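Local structure of S-adenosylmethionine-dependent methyltransferase (Clostridium acetobutylicum, 1Y8C) at residues Ala45-Glu53 and Met71-Gln82; Leu36-Ala45 and Leu96-Cys107. The protein probably transfers a methyl group from S-adenosylmethionine to an acceptor substrate. One frame throughout, in Å; residues are numbered along the deposited sequence.

Overall arrangement
Both contacts belong to the Rossmann-like methyltransferase sheet, in which strand 40-44 lies between strands 61-65 and 104-107. Contact 2 pairs strand 40-44 with 104-107. Contact 1 begins where that strand ends: the loop from Ala45, a residue common to both, runs over to helix 69-81, which follows strand 61-65. The contact centres are about 16 Å apart, yet side chains join them. Thr52 OG1 of contact 1 lies 2.8 Å from Asp43 OD2 of contact 2, a probable hydrogen bond, and Thr52 CG2 packs on Tyr41 CE2 at 4.0 Å. By analogy with related enzymes, the glycine-rich loop at this junction probably borders the S-adenosylmethionine pocket.

Contact 1 of 2, residues Ala45-Glu53 and Met71-Gln82; sequences ACGTGNLTE and MLSEAENKFRSQ
Lys78 places CG anti to its backbone N (chi1 174°) and then bends at chi3 (-57°), which lays its ammonium beside the turn formed by Cys46 to Gly49. There Lys78 NZ gives a 3.0 Å hydrogen bond to Thr48 O, coming from above the carbonyl plane and not along a lone pair. Asn50 OD1 lies 2.7 Å from Lys78 NZ, and Asn4 OD1 accepts another hydrogen bond from it, tying helix 3-15 to the cluster. The Glu53 side chain crosses the lysine at about a right angle, with Glu53 OE2 3.5 Å from Lys78 CD. Glu53 OE1 remains 4.4 Å from Lys78 NZ, opposite charges near each other but beyond a salt bridge.

With Thr48 OG1 held between backbone N and carbonyl carbon (chi1 59°), the methyl CG2 is left to pack on the helix. Thr48 CG2 meets CE of Met71, a selenomethionine, at 3.5 Å and lies alongside Glu74 CB. Next along the helix, the Ala75 methyl fits against the Thr48 carbonyl. The Phe79 ring then approaches obliquely, Phe79 CZ reaching Thr52 CB at 3.5 Å. Gly49, with positive phi and no side chain, lets Phe79 CZ come within 3.9 Å of Gly49 CA.

Gly49 N to Cys46 O closes a type II' turn, and Gly47 N is bonded to Asp66 just after strand 61-65. A glycine-rich turn following the first strand and packed on the helix after the second is consistent with the SAM-binding glycine-rich loop of class I methyltransferases.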
loop_
_atom_site.group_PDB
_atom_site.type_symbol
_atom_site.label_atom_id
_atom_site.label_comp_id
_atom_site.label_asym_id
_atom_site.label_seq_id
_atom_site.Cartn_x
_atom_site.Cartn_y
_atom_site.Cartn_z
ATOM N N ALA A 45 6.450 0.198 2.218
ATOM C CA ALA A 45 5.969 0.775 0.968
ATOM C C ALA A 45 5.301 2.098 1.313
ATOM O O ALA A 45 4.186 2.383 0.870
ATOM C CB ALA A 45 4.963 -0.162 0.310
ATOM N N CYS A 46 5.989 2.901 2.115
ATOM C CA CYS A 46 5.463 4.186 2.530
ATOM C C CYS A 46 5.312 5.200 1.393
ATOM O O CYS A 46 4.666 6.229 1.572
ATOM C CB CYS A 46 6.364 4.774 3.611
ATOM S SG CYS A 46 8.001 5.174 3.016
ATOM N N GLY A 47 5.907 4.924 0.238
ATOM C CA GLY A 47 5.808 5.860 -0.868
ATOM C C GLY A 47 6.298 7.236 -0.470
ATOM O O GLY A 47 7.385 7.363 0.091
ATOM N N THR A 48 5.514 8.274 -0.749
ATOM C CA THR A 48 5.908 9.630 -0.359
ATOM C C THR A 48 5.368 9.997 1.022
ATOM O O THR A 48 5.283 11.169 1.357
ATOM C CB THR A 48 5.407 10.687 -1.353
ATOM O OG1 THR A 48 3.977 10.622 -1.425
ATOM C CG2 THR A 48 6.018 10.450 -2.720
ATOM N N GLY A 49 4.981 8.991 1.797
ATOM C CA GLY A 49 4.504 9.220 3.145
ATOM C C GLY A 49 3.130 9.815 3.352
ATOM O O GLY A 49 2.888 10.448 4.382
ATOM N N ASN A 50 2.219 9.606 2.409
ATOM C CA ASN A 50 0.874 10.157 2.540
ATOM C C ASN A 50 0.049 9.477 3.611
ATOM O O ASN A 50 -0.923 10.031 4.107
ATOM C CB ASN A 50 0.147 10.095 1.196
ATOM C CG ASN A 50 0.634 11.155 0.244
ATOM O OD1 ASN A 50 0.957 12.263 0.668
ATOM N ND2 ASN A 50 0.680 10.838 -1.045
ATOM N N LEU A 51 0.451 8.278 3.983
ATOM C CA LEU A 51 -0.272 7.540 4.994
ATOM C C LEU A 51 0.545 7.582 6.285
ATOM O O LEU A 51 0.001 7.592 7.387
ATOM C CB LEU A 51 -0.453 6.112 4.500
ATOM C CG LEU A 51 -1.669 5.297 4.910
ATOM C CD1 LEU A 51 -1.998 4.334 3.789
ATOM C CD2 LEU A 51 -1.405 4.559 6.195
ATOM N N THR A 52 1.861 7.635 6.133
ATOM C CA THR A 52 2.769 7.665 7.270
ATOM C C THR A 52 2.595 8.926 8.112
ATOM O O THR A 52 2.606 8.864 9.346
ATOM C CB THR A 52 4.232 7.591 6.802
ATOM O OG1 THR A 52 4.322 6.726 5.664
ATOM C CG2 THR A 52 5.114 7.048 7.910
ATOM N N GLU A 53 2.440 10.069 7.447
ATOM C CA GLU A 53 2.281 11.339 8.150
ATOM C C GLU A 53 1.021 11.369 9.016
ATOM O O GLU A 53 0.914 12.181 9.922
ATOM C CB GLU A 53 2.249 12.505 7.162
ATOM C CG GLU A 53 1.054 12.479 6.239
ATOM C CD GLU A 53 0.986 13.670 5.308
ATOM O OE1 GLU A 53 0.226 13.590 4.316
ATOM O OE2 GLU A 53 1.674 14.686 5.558
HETATM N N MSE A 71 11.169 8.377 -3.911
HETATM C CA MSE A 71 10.041 8.599 -3.033
HETATM C C MSE A 71 10.446 8.796 -1.578
HETATM O O MSE A 71 9.875 9.634 -0.884
HETATM C CB MSE A 71 9.083 7.431 -3.132
HETATM C CG MSE A 71 8.773 7.054 -4.547
HETATM SE SE MSE A 71 6.900 6.833 -4.770
HETATM C CE MSE A 71 6.591 8.568 -5.589
ATOM N N LEU A 72 11.419 8.021 -1.108
ATOM C CA LEU A 72 11.856 8.144 0.273
ATOM C C LEU A 72 12.269 9.564 0.557
ATOM O O LEU A 72 11.918 10.138 1.588
ATOM C CB LEU A 72 13.026 7.212 0.558
ATOM C CG LEU A 72 12.648 5.829 1.074
ATOM C CD1 LEU A 72 13.925 5.110 1.470
ATOM C CD2 LEU A 72 11.708 5.938 2.276
ATOM N N SER A 73 13.022 10.126 -0.379
ATOM C CA SER A 73 13.499 11.495 -0.262
ATOM C C SER A 73 12.305 12.454 -0.111
ATOM O O SER A 73 12.321 13.344 0.745
ATOM C CB SER A 73 14.332 11.850 -1.493
ATOM O OG SER A 73 14.839 13.161 -1.392
ATOM N N GLU A 74 11.270 12.267 -0.931
ATOM C CA GLU A 74 10.090 13.111 -0.835
ATOM C C GLU A 74 9.493 13.009 0.553
ATOM O O GLU A 74 9.297 14.014 1.233
ATOM C CB GLU A 74 9.032 12.705 -1.862
ATOM C CG GLU A 74 9.291 13.234 -3.255
ATOM C CD GLU A 74 9.294 14.753 -3.304
ATOM O OE1 GLU A 74 10.256 15.372 -2.794
ATOM O OE2 GLU A 74 8.323 15.329 -3.839
ATOM N N ALA A 75 9.200 11.788 0.973
ATOM C CA ALA A 75 8.620 11.567 2.286
ATOM C C ALA A 75 9.479 12.227 3.360
ATOM O O ALA A 75 8.955 12.850 4.277
ATOM C CB ALA A 75 8.493 10.073 2.553
ATOM N N GLU A 76 10.798 12.099 3.239
ATOM C CA GLU A 76 11.703 12.700 4.211
ATOM C C GLU A 76 11.506 14.210 4.298
ATOM O O GLU A 76 11.468 14.777 5.392
ATOM C CB GLU A 76 13.153 12.398 3.854
ATOM C CG GLU A 76 14.151 12.976 4.837
ATOM C CD GLU A 76 15.553 12.454 4.608
ATOM O OE1 GLU A 76 16.157 12.788 3.556
ATOM O OE2 GLU A 76 16.048 11.699 5.484
ATOM N N ASN A 77 11.382 14.869 3.153
ATOM C CA ASN A 77 11.180 16.308 3.166
ATOM C C ASN A 77 9.855 16.642 3.833
ATOM O O ASN A 77 9.751 17.607 4.598
ATOM C CB ASN A 77 11.212 16.850 1.748
ATOM C CG ASN A 77 12.523 16.561 1.064
ATOM O OD1 ASN A 77 13.597 16.772 1.643
ATOM N ND2 ASN A 77 12.453 16.071 -0.171
ATOM N N LYS A 78 8.846 15.832 3.542
ATOM C CA LYS A 78 7.530 16.013 4.122
ATOM C C LYS A 78 7.620 15.824 5.631
ATOM O O LYS A 78 7.243 16.701 6.400
ATOM C CB LYS A 78 6.567 15.001 3.511
ATOM C CG LYS A 78 5.184 14.979 4.135
ATOM C CD LYS A 78 4.275 14.015 3.384
ATOM C CE LYS A 78 4.186 14.380 1.915
ATOM N NZ LYS A 78 3.319 13.409 1.218
ATOM N N PHE A 79 8.129 14.678 6.060
ATOM C CA PHE A 79 8.254 14.421 7.487
ATOM C C PHE A 79 8.967 15.572 8.190
ATOM O O PHE A 79 8.531 16.034 9.239
ATOM C CB PHE A 79 9.004 13.113 7.714
ATOM C CG PHE A 79 8.309 11.916 7.137
ATOM C CD1 PHE A 79 9.036 10.785 6.775
ATOM C CD2 PHE A 79 6.923 11.906 6.976
ATOM C CE1 PHE A 79 8.399 9.662 6.267
ATOM C CE2 PHE A 79 6.278 10.788 6.469
ATOM C CZ PHE A 79 7.015 9.663 6.115
ATOM N N ARG A 80 10.059 16.040 7.601
ATOM C CA ARG A 80 10.825 17.131 8.183
ATOM C C ARG A 80 10.029 18.423 8.336
ATOM O O ARG A 80 10.074 19.058 9.386
ATOM C CB ARG A 80 12.078 17.388 7.345
ATOM C CG ARG A 80 13.203 16.411 7.626
ATOM C CD ARG A 80 14.311 16.509 6.585
ATOM N NE ARG A 80 15.495 15.764 7.003
ATOM C CZ ARG A 80 16.526 15.481 6.210
ATOM N NH1 ARG A 80 16.520 15.877 4.941
ATOM N NH2 ARG A 80 17.567 14.805 6.690
ATOM N N SER A 81 9.298 18.812 7.300
ATOM C CA SER A 81 8.519 20.041 7.366
ATOM C C SER A 81 7.397 19.942 8.395
ATOM O O SER A 81 6.761 20.942 8.728
ATOM C CB SER A 81 7.928 20.374 5.999
ATOM O OG SER A 81 6.819 19.550 5.713
ATOM N N GLN A 82 7.152 18.735 8.895
ATOM C CA GLN A 82 6.111 18.512 9.894
ATOM C C GLN A 82 6.704 18.162 11.257
ATOM O O GLN A 82 5.996 17.673 12.137
ATOM C CB GLN A 82 5.192 17.378 9.462
ATOM C CG GLN A 82 4.303 17.693 8.279
ATOM C CD GLN A 82 3.393 16.525 7.942
ATOM O OE1 GLN A 82 3.862 15.464 7.530
ATOM N NE2 GLN A 82 2.086 16.708 8.131
#

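Contact 2 of 2, residues Leu36-Ala45 and Leu96-Cys107; sequences LVFDDYLDLA and LNINRKFDLITC
Strands 40-44 and 104-107 run parallel, their axes 14° apart and 4.7 Å at closest approach, as the first and fourth strands of the Rossmann-like class I methyltransferase fold. Leu42 N donates to Leu104 O, Leu42 O accepts from Thr106 N, and Leu44 N donates to Thr106 O, the regular parallel pattern. At the start of the pairing Asp40 O takes two donors, Asp103 N and Leu104 N, where segment 96-107 turns a corner at Asp103.

The Asp103 carboxylate grips segment 36-45 at this corner. Asp103 OD2 accepts a nearly straight hydrogen bond from Asp40 N (2.7 Å, 170°) on the anti lone pair, while Asp103 OD1 accepts a hydrogen bond from a water, which in turn accepts one from Val37 N. Asp40 OD1 forms a salt bridge with Arg100 NH2 at 2.9 Å, though the hydrogen bond within it is weak. Lys133 pairs with both Asp40 OD2 and Asp103 OD2, which probably offsets the closeness of the two acids.

On one side of the sheet, Leu42 CB sits over the centre of the Phe102 ring, 3.3 Å from its centroid, in a CH-pi contact. Trp63 of strand 61-65 meets the same ring. Further along, Leu44 CD2 touches Leu96 CD1 at 3.7 Å, near helix 118-129.

The other side carries Tyr41, Leu104, Asp43 and Thr106. Tyr41, with CG opposite its backbone N (chi1 168°), lies alongside Leu104 and carries its hydroxyl on to Thr106. A short chain of hydrogen bonds finishes the row: Tyr41 OH donates to Thr106 OG1 (2.8 Å), which donates to Asp43 OD1 (2.6 Å) from above the carboxylate plane.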
loop_
_atom_site.group_PDB
_atom_site.type_symbol
_atom_site.label_atom_id
_atom_site.label_comp_id
_atom_site.label_asym_id
_atom_site.label_seq_id
_atom_site.Cartn_x
_atom_site.Cartn_y
_atom_site.Cartn_z
ATOM N N LEU A 36 -3.922 -2.049 21.491
ATOM C CA LEU A 36 -2.561 -1.822 21.030
ATOM C C LEU A 36 -1.820 -0.752 21.816
ATOM O O LEU A 36 -2.400 0.254 22.234
ATOM C CB LEU A 36 -2.565 -1.425 19.550
ATOM C CG LEU A 36 -1.260 -1.554 18.770
ATOM C CD1 LEU A 36 -1.277 -2.847 17.991
ATOM C CD2 LEU A 36 -1.100 -0.382 17.819
ATOM N N VAL A 37 -0.526 -0.979 22.015
ATOM C CA VAL A 37 0.305 -0.011 22.706
ATOM C C VAL A 37 1.020 0.748 21.605
ATOM O O VAL A 37 1.805 0.168 20.857
ATOM C CB VAL A 37 1.332 -0.695 23.591
ATOM C CG1 VAL A 37 2.165 0.352 24.283
ATOM C CG2 VAL A 37 0.633 -1.597 24.603
ATOM N N PHE A 38 0.749 2.043 21.505
ATOM C CA PHE A 38 1.343 2.851 20.449
ATOM C C PHE A 38 2.823 3.209 20.597
ATOM O O PHE A 38 3.200 4.378 20.550
ATOM C CB PHE A 38 0.505 4.119 20.240
ATOM C CG PHE A 38 -0.919 3.836 19.814
ATOM C CD1 PHE A 38 -1.846 3.330 20.723
ATOM C CD2 PHE A 38 -1.320 4.029 18.495
ATOM C CE1 PHE A 38 -3.142 3.020 20.331
ATOM C CE2 PHE A 38 -2.617 3.722 18.092
ATOM C CZ PHE A 38 -3.528 3.215 19.013
ATOM N N ASP A 39 3.666 2.192 20.734
ATOM C CA ASP A 39 5.089 2.434 20.854
ATOM C C ASP A 39 5.824 2.440 19.528
ATOM O O ASP A 39 6.459 3.435 19.179
ATOM C CB ASP A 39 5.735 1.408 21.775
ATOM C CG ASP A 39 5.451 1.689 23.231
ATOM O OD1 ASP A 39 5.493 2.879 23.617
ATOM O OD2 ASP A 39 5.199 0.730 23.996
ATOM N N ASP A 40 5.736 1.340 18.784
ATOM C CA ASP A 40 6.454 1.236 17.521
ATOM C C ASP A 40 5.618 0.943 16.282
ATOM O O ASP A 40 4.848 -0.023 16.222
ATOM C CB ASP A 40 7.570 0.208 17.680
ATOM C CG ASP A 40 8.558 0.613 18.749
ATOM O OD1 ASP A 40 9.307 1.597 18.527
ATOM O OD2 ASP A 40 8.575 -0.031 19.825
ATOM N N TYR A 41 5.811 1.801 15.284
ATOM C CA TYR A 41 5.099 1.739 14.014
ATOM C C TYR A 41 5.997 1.645 12.774
ATOM O O TYR A 41 6.908 2.452 12.581
ATOM C CB TYR A 41 4.189 2.973 13.882
ATOM C CG TYR A 41 3.624 3.172 12.487
ATOM C CD1 TYR A 41 2.879 2.160 11.861
ATOM C CD2 TYR A 41 3.828 4.369 11.790
ATOM C CE1 TYR A 41 2.350 2.333 10.585
ATOM C CE2 TYR A 41 3.304 4.554 10.509
ATOM C CZ TYR A 41 2.563 3.525 9.915
ATOM O OH TYR A 41 2.040 3.687 8.652
ATOM N N LEU A 42 5.703 0.664 11.930
ATOM C CA LEU A 42 6.429 0.437 10.687
ATOM C C LEU A 42 5.479 0.461 9.491
ATOM O O LEU A 42 4.494 -0.296 9.422
ATOM C CB LEU A 42 7.128 -0.924 10.712
ATOM C CG LEU A 42 7.711 -1.405 9.371
ATOM C CD1 LEU A 42 8.996 -0.645 9.076
ATOM C CD2 LEU A 42 7.982 -2.898 9.417
ATOM N N ASP A 43 5.782 1.325 8.539
ATOM C CA ASP A 43 4.973 1.402 7.341
ATOM C C ASP A 43 5.827 0.942 6.159
ATOM O O ASP A 43 6.809 1.592 5.805
ATOM C CB ASP A 43 4.486 2.832 7.137
ATOM C CG ASP A 43 3.638 2.974 5.906
ATOM O OD1 ASP A 43 3.003 1.964 5.515
ATOM O OD2 ASP A 43 3.600 4.088 5.333
ATOM N N LEU A 44 5.460 -0.195 5.575
ATOM C CA LEU A 44 6.172 -0.765 4.428
ATOM C C LEU A 44 5.594 -0.181 3.155
ATOM O O LEU A 44 4.378 -0.106 3.013
ATOM C CB LEU A 44 5.972 -2.275 4.367
ATOM C CG LEU A 44 6.441 -3.103 5.544
ATOM C CD1 LEU A 44 5.818 -4.492 5.465
ATOM C CD2 LEU A 44 7.954 -3.167 5.540
ATOM N N ALA A 45 6.450 0.198 2.218
ATOM C CA ALA A 45 5.969 0.775 0.968
ATOM C C ALA A 45 5.301 2.098 1.313
ATOM O O ALA A 45 4.186 2.383 0.870
ATOM C CB ALA A 45 4.963 -0.162 0.310
ATOM N N LEU A 96 12.804 -7.720 3.793
ATOM C CA LEU A 96 12.817 -6.727 4.854
ATOM C C LEU A 96 13.897 -7.111 5.876
ATOM O O LEU A 96 13.875 -8.220 6.415
ATOM C CB LEU A 96 11.439 -6.694 5.518
ATOM C CG LEU A 96 11.240 -5.738 6.694
ATOM C CD1 LEU A 96 11.421 -4.299 6.212
ATOM C CD2 LEU A 96 9.855 -5.927 7.291
ATOM N N ASN A 97 14.847 -6.206 6.121
ATOM C CA ASN A 97 15.931 -6.451 7.073
ATOM C C ASN A 97 16.108 -5.280 8.028
ATOM O O ASN A 97 17.004 -4.461 7.857
ATOM C CB ASN A 97 17.257 -6.714 6.339
ATOM C CG ASN A 97 18.453 -6.858 7.295
ATOM O OD1 ASN A 97 18.464 -7.724 8.180
ATOM N ND2 ASN A 97 19.468 -6.015 7.104
ATOM N N ILE A 98 15.241 -5.204 9.030
ATOM C CA ILE A 98 15.307 -4.153 10.032
ATOM C C ILE A 98 15.296 -4.798 11.417
ATOM O O ILE A 98 14.353 -5.494 11.783
ATOM C CB ILE A 98 14.128 -3.170 9.865
ATOM C CG1 ILE A 98 14.326 -2.381 8.573
ATOM C CG2 ILE A 98 14.039 -2.213 11.055
ATOM C CD1 ILE A 98 13.322 -1.290 8.351
ATOM N N ASN A 99 16.360 -4.587 12.181
ATOM C CA ASN A 99 16.449 -5.177 13.507
ATOM C C ASN A 99 15.534 -4.428 14.463
ATOM O O ASN A 99 15.993 -3.640 15.291
ATOM C CB ASN A 99 17.892 -5.119 14.005
ATOM C CG ASN A 99 18.892 -5.596 12.958
ATOM O OD1 ASN A 99 18.704 -6.640 12.326
ATOM N ND2 ASN A 99 19.966 -4.830 12.776
ATOM N N ARG A 100 14.236 -4.688 14.353
ATOM C CA ARG A 100 13.270 -3.999 15.190
ATOM C C ARG A 100 11.898 -4.682 15.143
ATOM O O ARG A 100 11.528 -5.282 14.134
ATOM C CB ARG A 100 13.180 -2.548 14.706
ATOM C CG ARG A 100 12.300 -1.623 15.519
ATOM C CD ARG A 100 12.823 -1.444 16.926
ATOM N NE ARG A 100 12.326 -0.214 17.530
ATOM C CZ ARG A 100 12.520 0.118 18.802
ATOM N NH1 ARG A 100 13.197 -0.703 19.600
ATOM N NH2 ARG A 100 12.051 1.274 19.268
ATOM N N LYS A 101 11.157 -4.606 16.245
ATOM C CA LYS A 101 9.826 -5.207 16.315
ATOM C C LYS A 101 8.816 -4.081 16.444
ATOM O O LYS A 101 9.129 -3.024 16.989
ATOM C CB LYS A 101 9.687 -6.121 17.529
ATOM C CG LYS A 101 10.576 -7.339 17.543
ATOM C CD LYS A 101 10.063 -8.414 16.621
ATOM C CE LYS A 101 10.703 -9.768 16.954
ATOM N NZ LYS A 101 10.187 -10.364 18.234
ATOM N N PHE A 102 7.599 -4.317 15.969
ATOM C CA PHE A 102 6.595 -3.285 16.031
ATOM C C PHE A 102 5.235 -3.707 16.555
ATOM O O PHE A 102 4.906 -4.896 16.642
ATOM C CB PHE A 102 6.415 -2.663 14.654
ATOM C CG PHE A 102 7.690 -2.201 14.021
ATOM C CD1 PHE A 102 8.499 -3.092 13.322
ATOM C CD2 PHE A 102 8.081 -0.869 14.119
ATOM C CE1 PHE A 102 9.675 -2.654 12.720
ATOM C CE2 PHE A 102 9.254 -0.423 13.523
ATOM C CZ PHE A 102 10.060 -1.321 12.821
ATOM N N ASP A 103 4.441 -2.695 16.889
ATOM C CA ASP A 103 3.096 -2.894 17.407
ATOM C C ASP A 103 2.132 -2.877 16.244
ATOM O O ASP A 103 1.152 -3.619 16.220
ATOM C CB ASP A 103 2.746 -1.770 18.374
ATOM C CG ASP A 103 3.620 -1.782 19.603
ATOM O OD1 ASP A 103 3.484 -2.745 20.388
ATOM O OD2 ASP A 103 4.443 -0.853 19.778
ATOM N N LEU A 104 2.427 -2.013 15.282
ATOM C CA LEU A 104 1.609 -1.870 14.100
ATOM C C LEU A 104 2.460 -1.838 12.837
ATOM O O LEU A 104 3.427 -1.075 12.749
ATOM C CB LEU A 104 0.787 -0.580 14.174
ATOM C CG LEU A 104 0.125 -0.173 12.842
ATOM C CD1 LEU A 104 -0.848 -1.257 12.445
ATOM C CD2 LEU A 104 -0.591 1.173 12.969
ATOM N N ILE A 105 2.101 -2.668 11.868
ATOM C CA ILE A 105 2.803 -2.691 10.594
ATOM C C ILE A 105 1.746 -2.458 9.521
ATOM O O ILE A 105 0.690 -3.103 9.532
ATOM C CB ILE A 105 3.502 -4.062 10.336
ATOM C CG1 ILE A 105 4.611 -4.289 11.373
ATOM C CG2 ILE A 105 4.088 -4.099 8.939
ATOM C CD1 ILE A 105 5.280 -5.651 11.285
ATOM N N THR A 106 2.007 -1.510 8.624
ATOM C CA THR A 106 1.064 -1.238 7.539
ATOM C C THR A 106 1.694 -1.354 6.168
ATOM O O THR A 106 2.873 -1.076 5.964
ATOM C CB THR A 106 0.440 0.189 7.578
ATOM O OG1 THR A 106 1.475 1.176 7.490
ATOM C CG2 THR A 106 -0.382 0.389 8.818
ATOM N N CYS A 107 0.876 -1.767 5.219
ATOM C CA CYS A 107 1.314 -1.883 3.844
ATOM C C CYS A 107 0.046 -1.698 3.042
ATOM O O CYS A 107 -0.733 -2.637 2.845
ATOM C CB CYS A 107 1.931 -3.247 3.589
ATOM S SG CYS A 107 2.594 -3.375 1.945
HETATM O O HOH W 1 0.829 -3.701 21.170
#